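Local coordinates for protein hydrolase, HAD superfamily, subfamily III A (Legionella pneumophila, PDB 3N1U) that probably hydrolyses 3-deoxy-D-manno-octulosonate 8-phosphate to KDO and inorganic phosphate, with magnesium as its likely cofactor, in lipopolysaccharide biosynthesis, at residues L13-K18 against F145-T150; L34-N39 against L44-V49; H87-Q92 against R96-H101. All coordinates share one frame; numbering follows the deposited sequence.

Contact 1: residues L13-K18 against F145-T150; sequences LEKAKK and FADWRT. With CA (calcium ion), chain C.
K15 and D147 reach for each other with similar first torsions: in each, CG stands anti to the carbonyl carbon (chi1 -58° in K15, -64° in D147). The lysine then runs nearly straight until a bend at chi4 of -84° turns its ammonium group across the carboxylate, the two side chains crossing at about a right angle. K15 NZ stops 3.5 Å from D147 OD1, a proximity of opposite charges without a hydrogen bond; the ammonium group finds its hydrogen bond at the backbone O of G130. D147 spends both oxygens on a calcium ion, OD1 at 2.6 Å and OD2 at 2.8 Å, and four waters share that ion. One of them, water 1, also donates to F145 O at 2.7 Å. Aspartate suits the place because its short carboxylate can chelate the ion while OD2 accepts a hydrogen bond from G132 N; the long lysine can span the gap from its helix, and its charge would add to the calcium's in offsetting the carboxylate. K15 lies near the end of helix 3-17, and D147 in the turn between helix 140-145 and edge strand 148-149, beside strand 131-134.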
loop_
_atom_site.group_PDB
_atom_site.type_symbol
_atom_site.label_atom_id
_atom_site.label_comp_id
_atom_site.label_asym_id
_atom_site.label_seq_id
_atom_site.Cartn_x
_atom_site.Cartn_y
_atom_site.Cartn_z
ATOM N N LEU A 13 -14.035 19.608 -20.906
ATOM C CA LEU A 13 -14.166 18.844 -22.140
ATOM C C LEU A 13 -13.578 19.585 -23.362
ATOM O O LEU A 13 -12.921 18.953 -24.199
ATOM C CB LEU A 13 -15.654 18.467 -22.425
ATOM C CG LEU A 13 -16.210 17.370 -21.483
ATOM C CD1 LEU A 13 -17.664 16.981 -21.841
ATOM C CD2 LEU A 13 -15.329 16.100 -21.374
ATOM N N GLU A 14 -13.828 20.893 -23.461
ATOM C CA GLU A 14 -13.216 21.690 -24.537
ATOM C C GLU A 14 -11.671 21.708 -24.487
ATOM O O GLU A 14 -11.021 21.687 -25.537
ATOM C CB GLU A 14 -13.767 23.120 -24.565
ATOM C CG GLU A 14 -15.259 23.191 -24.940
ATOM C CD GLU A 14 -15.580 22.575 -26.320
ATOM O OE1 GLU A 14 -14.900 22.931 -27.316
ATOM O OE2 GLU A 14 -16.519 21.753 -26.409
ATOM N N LYS A 15 -11.082 21.793 -23.300
ATOM C CA LYS A 15 -9.619 21.606 -23.177
ATOM C C LYS A 15 -9.142 20.229 -23.666
ATOM O O LYS A 15 -8.158 20.119 -24.417
ATOM C CB LYS A 15 -9.118 21.867 -21.757
ATOM C CG LYS A 15 -9.411 23.273 -21.196
ATOM C CD LYS A 15 -8.978 23.327 -19.728
ATOM C CE LYS A 15 -8.880 24.756 -19.251
ATOM N NZ LYS A 15 -7.527 25.305 -19.638
ATOM N N ALA A 16 -9.844 19.180 -23.242
ATOM C CA ALA A 16 -9.468 17.824 -23.551
ATOM C C ALA A 16 -9.655 17.484 -25.032
ATOM O O ALA A 16 -8.938 16.605 -25.573
ATOM C CB ALA A 16 -10.290 16.828 -22.665
ATOM N N LYS A 17 -10.638 18.130 -25.683
ATOM C CA LYS A 17 -10.867 17.910 -27.120
ATOM C C LYS A 17 -9.672 18.272 -27.988
ATOM O O LYS A 17 -9.539 17.746 -29.092
ATOM C CB LYS A 17 -12.091 18.714 -27.614
ATOM C CG LYS A 17 -13.423 18.059 -27.285
ATOM C CD LYS A 17 -14.570 18.977 -27.679
ATOM C CE LYS A 17 -15.909 18.373 -27.302
ATOM N NZ LYS A 17 -16.997 18.989 -28.145
ATOM N N LYS A 18 -8.800 19.162 -27.507
ATOM C CA LYS A 18 -7.676 19.674 -28.309
ATOM C C LYS A 18 -6.401 18.854 -28.187
ATOM O O LYS A 18 -5.389 19.080 -28.915
ATOM C CB LYS A 18 -7.377 21.136 -27.887
ATOM C CG LYS A 18 -8.530 22.072 -28.277
ATOM C CD LYS A 18 -8.482 23.318 -27.449
ATOM C CE LYS A 18 -7.804 24.409 -28.183
ATOM N NZ LYS A 18 -7.487 25.459 -27.180
ATOM N N PHE A 145 -3.500 25.122 -8.552
ATOM C CA PHE A 145 -3.300 25.852 -9.791
ATOM C C PHE A 145 -3.578 25.003 -11.060
ATOM O O PHE A 145 -3.590 25.534 -12.170
ATOM C CB PHE A 145 -1.914 26.531 -9.848
ATOM C CG PHE A 145 -1.786 27.751 -8.933
ATOM C CD1 PHE A 145 -2.297 29.005 -9.317
ATOM C CD2 PHE A 145 -1.164 27.640 -7.694
ATOM C CE1 PHE A 145 -2.181 30.129 -8.457
ATOM C CE2 PHE A 145 -1.037 28.731 -6.824
ATOM C CZ PHE A 145 -1.545 29.978 -7.198
ATOM N N ALA A 146 -3.815 23.694 -10.886
ATOM C CA ALA A 146 -4.130 22.836 -12.010
ATOM C C ALA A 146 -5.503 23.154 -12.605
ATOM O O ALA A 146 -6.376 23.664 -11.906
ATOM C CB ALA A 146 -4.094 21.339 -11.527
ATOM N N ASP A 147 -5.711 22.840 -13.883
ATOM C CA ASP A 147 -7.051 22.967 -14.473
ATOM C C ASP A 147 -8.040 21.959 -13.928
ATOM O O ASP A 147 -9.251 22.199 -13.941
ATOM C CB ASP A 147 -6.973 22.789 -15.975
ATOM C CG ASP A 147 -6.159 23.876 -16.629
ATOM O OD1 ASP A 147 -6.414 25.059 -16.322
ATOM O OD2 ASP A 147 -5.208 23.549 -17.371
ATOM N N TRP A 148 -7.525 20.823 -13.463
ATOM C CA TRP A 148 -8.348 19.669 -13.063
ATOM C C TRP A 148 -7.527 18.771 -12.176
ATOM O O TRP A 148 -6.306 18.729 -12.280
ATOM C CB TRP A 148 -8.770 18.877 -14.319
ATOM C CG TRP A 148 -9.766 17.739 -14.070
ATOM C CD1 TRP A 148 -11.008 17.858 -13.551
ATOM C CD2 TRP A 148 -9.584 16.337 -14.376
ATOM N NE1 TRP A 148 -11.624 16.623 -13.489
ATOM C CE2 TRP A 148 -10.772 15.672 -13.988
ATOM C CE3 TRP A 148 -8.528 15.582 -14.945
ATOM C CZ2 TRP A 148 -10.956 14.264 -14.125
ATOM C CZ3 TRP A 148 -8.703 14.169 -15.075
ATOM C CH2 TRP A 148 -9.916 13.541 -14.672
ATOM N N ARG A 149 -8.190 18.036 -11.307
ATOM C CA ARG A 149 -7.500 17.038 -10.506
ATOM C C ARG A 149 -8.206 15.714 -10.644
ATOM O O ARG A 149 -9.447 15.656 -10.812
ATOM C CB ARG A 149 -7.454 17.450 -9.015
ATOM C CG ARG A 149 -8.817 17.428 -8.319
ATOM C CD ARG A 149 -8.601 17.799 -6.844
ATOM N NE ARG A 149 -8.319 19.231 -6.722
ATOM C CZ ARG A 149 -8.182 19.865 -5.551
ATOM N NH1 ARG A 149 -8.287 19.180 -4.404
ATOM N NH2 ARG A 149 -7.964 21.178 -5.528
ATOM N N THR A 150 -7.429 14.638 -10.597
ATOM C CA THR A 150 -8.039 13.296 -10.692
ATOM C C THR A 150 -8.627 12.911 -9.323
ATOM O O THR A 150 -8.248 13.510 -8.280
ATOM C CB THR A 150 -6.983 12.249 -11.112
ATOM O OG1 THR A 150 -5.896 12.242 -10.161
ATOM C CG2 THR A 150 -6.439 12.596 -12.541
HETATM CA CA CA C . -4.261 26.168 -17.187
HETATM O O HOH W 1 -3.173 25.364 -14.873
HETATM O O HOH W 2 -2.756 25.240 -17.856
HETATM O O HOH W 3 -4.080 26.592 -19.756
HETATM O O HOH W 4 -5.663 27.554 -17.695
#

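Contact 2: residues L34-N39 against L44-V49; sequences LLHIDN and LKSFHV
H36 and L44 form the single antiparallel bridge between these segments, a hydrogen-bonded pair in a beta hairpin built from strands 34-38 and 43-48. Its two backbone bonds run H36 N to L44 O at 3.1 Å and L44 N to H36 O at 2.9 Å, the first the straighter. The N-to-C directions of the two strands lie 143° apart, and the strands diverge toward L34 and S46. Each strand continues its pairing with another chain: 34-38 with a strand of the second subunit and 44-48 with one of the third, so that the sheet runs through the tetramer. The hairpin corresponds to the flap of the cap-less HAD phosphatases of the KdsC family, in which the subunits' flaps pair with one another.

Apolar contact is modest. L44 CB lies 4.0 Å from H36 CD2, and its CD1 branch rests against H36 CB and the backbone O of H36, an apolar fit for leucine.

The side chains of L35 and K45 run alongside each other, and the L35 CD2 methyl comes 3.4 Å from the ammonium atom K45 NZ. Lysine suits this spot because its aliphatic chain can run beside leucine and V76 while carrying a charge inward: NZ, swung round by a bend at chi4 of -54°, makes a salt bridge to D27 in its own subunit's active site, a calcium ligand and predicted substrate-binding residue.

The polar side-chain contact belongs to H36, whose two ring nitrogens serve two serines. ND1 is bonded to S46 of the second subunit, and S46 OG in turn meets H36 of the third subunit. Within the hairpin, S46 OG approaches the edge of the imidazole near its plane, 2.9 Å from H36 NE2, in a hydrogen bond whose donor could be either atom.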
loop_
_atom_site.group_PDB
_atom_site.type_symbol
_atom_site.label_atom_id
_atom_site.label_comp_id
_atom_site.label_asym_id
_atom_site.label_seq_id
_atom_site.Cartn_x
_atom_site.Cartn_y
_atom_site.Cartn_z
ATOM N N LEU A 34 6.607 6.123 -4.087
ATOM C CA LEU A 34 7.579 5.444 -3.230
ATOM C C LEU A 34 8.800 5.089 -4.024
ATOM O O LEU A 34 8.715 4.712 -5.194
ATOM C CB LEU A 34 6.942 4.140 -2.643
ATOM C CG LEU A 34 5.793 4.442 -1.652
ATOM C CD1 LEU A 34 5.268 3.057 -1.079
ATOM C CD2 LEU A 34 6.250 5.398 -0.418
ATOM N N LEU A 35 9.925 5.131 -3.343
ATOM C CA LEU A 35 11.205 4.667 -3.834
ATOM C C LEU A 35 11.611 3.519 -2.970
ATOM O O LEU A 35 11.886 3.682 -1.742
ATOM C CB LEU A 35 12.218 5.804 -3.695
ATOM C CG LEU A 35 11.801 7.160 -4.249
ATOM C CD1 LEU A 35 12.914 8.183 -3.784
ATOM C CD2 LEU A 35 11.662 7.123 -5.802
ATOM N N HIS A 36 11.627 2.312 -3.536
ATOM C CA HIS A 36 11.961 1.155 -2.725
ATOM C C HIS A 36 13.465 0.919 -2.877
ATOM O O HIS A 36 13.978 0.961 -4.009
ATOM C CB HIS A 36 11.201 -0.093 -3.179
ATOM C CG HIS A 36 9.754 0.149 -3.492
ATOM N ND1 HIS A 36 8.807 0.366 -2.512
ATOM C CD2 HIS A 36 9.082 0.139 -4.674
ATOM C CE1 HIS A 36 7.616 0.508 -3.079
ATOM N NE2 HIS A 36 7.748 0.372 -4.388
ATOM N N ILE A 37 14.179 0.821 -1.757
ATOM C CA ILE A 37 15.633 0.783 -1.786
ATOM C C ILE A 37 16.073 -0.411 -0.987
ATOM O O ILE A 37 15.614 -0.639 0.155
ATOM C CB ILE A 37 16.253 2.107 -1.216
ATOM C CG1 ILE A 37 15.832 3.341 -2.057
ATOM C CG2 ILE A 37 17.797 2.015 -1.216
ATOM C CD1 ILE A 37 16.357 4.694 -1.382
ATOM N N ASP A 38 17.009 -1.187 -1.528
ATOM C CA ASP A 38 17.509 -2.297 -0.752
ATOM C C ASP A 38 18.878 -2.045 -0.052
ATOM O O ASP A 38 19.427 -0.949 -0.148
ATOM C CB ASP A 38 17.434 -3.632 -1.548
ATOM C CG ASP A 38 18.608 -3.849 -2.488
ATOM O OD1 ASP A 38 19.506 -2.988 -2.565
ATOM O OD2 ASP A 38 18.598 -4.907 -3.155
ATOM N N ASN A 39 19.364 -3.041 0.685
ATOM C CA ASN A 39 20.643 -2.933 1.403
ATOM C C ASN A 39 21.853 -2.746 0.475
ATOM O O ASN A 39 22.923 -2.324 0.916
ATOM C CB ASN A 39 20.885 -4.193 2.230
ATOM C CG ASN A 39 20.154 -4.167 3.544
ATOM O OD1 ASN A 39 19.832 -3.084 4.075
ATOM N ND2 ASN A 39 19.930 -5.346 4.118
ATOM N N LEU A 44 13.603 0.272 -6.776
ATOM C CA LEU A 44 12.476 -0.173 -7.584
ATOM C C LEU A 44 11.450 0.914 -7.509
ATOM O O LEU A 44 11.502 1.762 -6.599
ATOM C CB LEU A 44 11.883 -1.465 -7.007
ATOM C CG LEU A 44 12.775 -2.668 -6.870
ATOM C CD1 LEU A 44 13.315 -2.753 -5.432
ATOM C CD2 LEU A 44 11.928 -3.932 -7.129
ATOM N N LYS A 45 10.562 0.942 -8.490
ATOM C CA LYS A 45 9.340 1.743 -8.403
ATOM C C LYS A 45 8.182 0.825 -8.791
ATOM O O LYS A 45 8.380 -0.194 -9.472
ATOM C CB LYS A 45 9.318 2.910 -9.404
ATOM C CG LYS A 45 10.584 3.786 -9.395
ATOM C CD LYS A 45 10.532 4.858 -10.476
ATOM C CE LYS A 45 11.767 5.758 -10.423
ATOM N NZ LYS A 45 12.078 6.414 -9.068
ATOM N N SER A 46 6.969 1.276 -8.484
ATOM C CA SER A 46 5.772 0.451 -8.709
ATOM C C SER A 46 4.835 1.215 -9.619
ATOM O O SER A 46 4.414 2.345 -9.252
ATOM C CB SER A 46 5.092 0.202 -7.339
ATOM O OG SER A 46 6.036 -0.475 -6.510
ATOM N N PHE A 47 4.492 0.633 -10.791
ATOM C CA PHE A 47 3.601 1.293 -11.767
ATOM C C PHE A 47 2.270 0.542 -11.800
ATOM O O PHE A 47 2.221 -0.595 -11.367
ATOM C CB PHE A 47 4.251 1.228 -13.153
ATOM C CG PHE A 47 5.585 1.929 -13.218
ATOM C CD1 PHE A 47 5.638 3.319 -13.425
ATOM C CD2 PHE A 47 6.773 1.214 -13.071
ATOM C CE1 PHE A 47 6.865 4.037 -13.438
ATOM C CE2 PHE A 47 8.013 1.891 -13.089
ATOM C CZ PHE A 47 8.080 3.308 -13.305
ATOM N N HIS A 48 1.203 1.127 -12.344
ATOM C CA HIS A 48 -0.081 0.478 -12.259
ATOM C C HIS A 48 -0.518 0.048 -13.671
ATOM O O HIS A 48 -0.426 0.818 -14.629
ATOM C CB HIS A 48 -1.114 1.450 -11.649
ATOM C CG HIS A 48 -2.367 0.748 -11.218
ATOM N ND1 HIS A 48 -3.322 0.268 -12.127
ATOM C CD2 HIS A 48 -2.801 0.401 -9.990
ATOM C CE1 HIS A 48 -4.278 -0.353 -11.454
ATOM N NE2 HIS A 48 -3.985 -0.292 -10.154
ATOM N N VAL A 49 -0.975 -1.176 -13.792
ATOM C CA VAL A 49 -1.395 -1.689 -15.107
ATOM C C VAL A 49 -2.515 -0.910 -15.769
ATOM O O VAL A 49 -2.614 -0.901 -16.992
ATOM C CB VAL A 49 -1.819 -3.163 -15.021
ATOM C CG1 VAL A 49 -0.542 -4.019 -14.801
ATOM C CG2 VAL A 49 -2.959 -3.377 -13.987
#

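Contact 3: residues H87-Q92 against R96-H101; sequences HYYKGQ and RSAYQH
Strand 87-89 and the loop after it pass beside the first turns of helix 96-106, closest at Y89 and A98, whose CA atoms are 6.7 Å apart. A98 suits this approach because its lone methyl lets helix and strand come near: its CB sits above the CG-CD2 rim of the tyrosine ring, 3.7 Å from Y89 CD2, and A98 O lies over the same face farther along, offset toward the rim. One turn on, H101 has CG anti to the backbone N (chi1 -179°), which carries its imidazole to the tyrosine hydroxyl. Y89 OH and H101 ND1 are 2.7 Å apart, in the planes of both rings, and either atom could be the donor; the rings themselves meet obliquely, their planes at 71°. Q92 folds back at chi2, so that its amide serves two partners: NE2 gives a hydrogen bond of 2.8 Å to K90 O, and OE1 accepts one from water 5. That water also accepts from A98 N, linking loop to helix. G91 suits the turn between, its phi of 66° being easiest for glycine. Here an edge strand of the parallel sheet turns into a flanking helix, the strand-loop-helix unit from which the Rossmann-like HAD core is built.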
loop_
_atom_site.group_PDB
_atom_site.type_symbol
_atom_site.label_atom_id
_atom_site.label_comp_id
_atom_site.label_asym_id
_atom_site.label_seq_id
_atom_site.Cartn_x
_atom_site.Cartn_y
_atom_site.Cartn_z
ATOM N N HIS A 87 9.246 9.239 -26.538
ATOM C CA HIS A 87 9.513 10.629 -26.185
ATOM C C HIS A 87 9.648 10.752 -24.684
ATOM O O HIS A 87 8.637 10.893 -23.985
ATOM C CB HIS A 87 8.371 11.511 -26.670
ATOM C CG HIS A 87 8.249 11.556 -28.158
ATOM N ND1 HIS A 87 9.071 12.326 -28.950
ATOM C CD2 HIS A 87 7.419 10.902 -29.000
ATOM C CE1 HIS A 87 8.742 12.161 -30.221
ATOM N NE2 HIS A 87 7.736 11.306 -30.280
ATOM N N TYR A 88 10.872 10.671 -24.156
ATOM C CA TYR A 88 10.998 10.908 -22.706
ATOM C C TYR A 88 12.308 11.479 -22.235
ATOM O O TYR A 88 13.344 11.288 -22.879
ATOM C CB TYR A 88 10.628 9.670 -21.876
ATOM C CG TYR A 88 11.637 8.552 -21.951
ATOM C CD1 TYR A 88 11.619 7.648 -23.011
ATOM C CD2 TYR A 88 12.570 8.377 -20.944
ATOM C CE1 TYR A 88 12.539 6.573 -23.062
ATOM C CE2 TYR A 88 13.512 7.310 -20.984
ATOM C CZ TYR A 88 13.484 6.422 -22.039
ATOM O OH TYR A 88 14.400 5.382 -22.084
ATOM N N TYR A 89 12.229 12.162 -21.087
ATOM C CA TYR A 89 13.300 13.047 -20.625
ATOM C C TYR A 89 13.517 12.778 -19.166
ATOM O O TYR A 89 12.601 12.956 -18.351
ATOM C CB TYR A 89 12.936 14.534 -20.817
ATOM C CG TYR A 89 12.612 14.948 -22.256
ATOM C CD1 TYR A 89 11.392 14.621 -22.837
ATOM C CD2 TYR A 89 13.541 15.676 -23.030
ATOM C CE1 TYR A 89 11.089 14.999 -24.182
ATOM C CE2 TYR A 89 13.254 16.057 -24.343
ATOM C CZ TYR A 89 12.026 15.702 -24.917
ATOM O OH TYR A 89 11.721 16.056 -26.213
ATOM N N LYS A 90 14.761 12.420 -18.839
ATOM C CA LYS A 90 15.130 11.991 -17.491
ATOM C C LYS A 90 16.087 12.993 -16.831
ATOM O O LYS A 90 16.765 13.741 -17.541
ATOM C CB LYS A 90 15.877 10.662 -17.581
ATOM C CG LYS A 90 14.956 9.438 -17.759
ATOM C CD LYS A 90 15.670 8.206 -17.260
ATOM C CE LYS A 90 17.072 8.144 -17.857
ATOM N NZ LYS A 90 17.845 6.992 -17.312
ATOM N N GLY A 91 16.143 12.990 -15.497
ATOM C CA GLY A 91 17.060 13.885 -14.779
ATOM C C GLY A 91 16.756 15.354 -14.909
ATOM O O GLY A 91 17.657 16.169 -14.755
ATOM N N GLN A 92 15.500 15.728 -15.215
ATOM C CA GLN A 92 15.184 17.157 -15.490
ATOM C C GLN A 92 14.725 17.724 -14.174
ATOM O O GLN A 92 13.662 17.324 -13.669
ATOM C CB GLN A 92 14.048 17.289 -16.530
ATOM C CG GLN A 92 14.378 16.554 -17.876
ATOM C CD GLN A 92 15.638 17.149 -18.555
ATOM O OE1 GLN A 92 15.686 18.334 -18.872
ATOM N NE2 GLN A 92 16.665 16.311 -18.758
ATOM N N ARG A 96 11.177 22.952 -17.707
ATOM C CA ARG A 96 10.727 23.884 -18.774
ATOM C C ARG A 96 11.467 23.614 -20.062
ATOM O O ARG A 96 10.881 23.642 -21.147
ATOM C CB ARG A 96 10.902 25.348 -18.328
ATOM C CG ARG A 96 9.913 25.726 -17.182
ATOM C CD ARG A 96 10.119 27.139 -16.685
ATOM N NE ARG A 96 11.386 27.299 -15.981
ATOM C CZ ARG A 96 11.984 28.459 -15.737
ATOM N NH1 ARG A 96 11.454 29.606 -16.166
ATOM N NH2 ARG A 96 13.131 28.471 -15.075
ATOM N N SER A 97 12.777 23.370 -19.952
ATOM C CA SER A 97 13.609 23.171 -21.153
ATOM C C SER A 97 13.257 21.864 -21.903
ATOM O O SER A 97 13.232 21.808 -23.146
ATOM C CB SER A 97 15.099 23.211 -20.769
ATOM O OG SER A 97 15.855 23.005 -21.928
ATOM N N ALA A 98 12.960 20.807 -21.159
ATOM C CA ALA A 98 12.516 19.581 -21.824
ATOM C C ALA A 98 11.161 19.785 -22.537
ATOM O O ALA A 98 10.935 19.228 -23.598
ATOM C CB ALA A 98 12.396 18.408 -20.810
ATOM N N TYR A 99 10.232 20.490 -21.892
ATOM C CA TYR A 99 8.956 20.772 -22.526
ATOM C C TYR A 99 9.146 21.522 -23.838
ATOM O O TYR A 99 8.488 21.226 -24.841
ATOM C CB TYR A 99 8.077 21.618 -21.612
ATOM C CG TYR A 99 6.807 22.079 -22.326
ATOM C CD1 TYR A 99 5.740 21.202 -22.521
ATOM C CD2 TYR A 99 6.686 23.384 -22.817
ATOM C CE1 TYR A 99 4.577 21.619 -23.194
ATOM C CE2 TYR A 99 5.548 23.802 -23.478
ATOM C CZ TYR A 99 4.491 22.915 -23.652
ATOM O OH TYR A 99 3.364 23.354 -24.303
ATOM N N GLN A 100 10.051 22.506 -23.844
ATOM C CA GLN A 100 10.226 23.308 -25.059
ATOM C C GLN A 100 10.825 22.453 -26.182
ATOM O O GLN A 100 10.473 22.617 -27.356
ATOM C CB GLN A 100 11.062 24.597 -24.772
ATOM C CG GLN A 100 11.140 25.592 -25.969
ATOM C CD GLN A 100 9.779 26.080 -26.499
ATOM O OE1 GLN A 100 8.809 26.284 -25.737
ATOM N NE2 GLN A 100 9.709 26.272 -27.813
ATOM N N HIS A 101 11.704 21.523 -25.813
ATOM C CA HIS A 101 12.300 20.606 -26.773
ATOM C C HIS A 101 11.248 19.664 -27.349
ATOM O O HIS A 101 11.214 19.422 -28.573
ATOM C CB HIS A 101 13.406 19.772 -26.120
ATOM C CG HIS A 101 14.080 18.832 -27.073
ATOM N ND1 HIS A 101 13.543 17.610 -27.405
ATOM C CD2 HIS A 101 15.228 18.945 -27.786
ATOM C CE1 HIS A 101 14.331 17.002 -28.273
ATOM N NE2 HIS A 101 15.352 17.797 -28.536
HETATM O O HOH W 5 14.030 20.488 -18.565
#

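In the fold
From the N terminus, helix 3-17 supplies the first half of contact 1, whose partner comes only after 126 intervening residues; contacts 2 and 3 both lie within that long loop. Contact 2 comes first and closes a short hairpin, strands 34-38 and 43-48, the next strands after 21-24. Contact 3 follows in series, closing the six-residue connection (90-95) between strand 87-89 and helix 96-106. Contacts 1 and 3 reach opposite borders of the same six-stranded parallel sheet, at strands 148-149 and 87-89, with centres about 21 Å apart. Contact 2 projects from that core on the other side of the chain's centre from contact 1, about 29 Å away between centres, and joins it to neighbouring subunits.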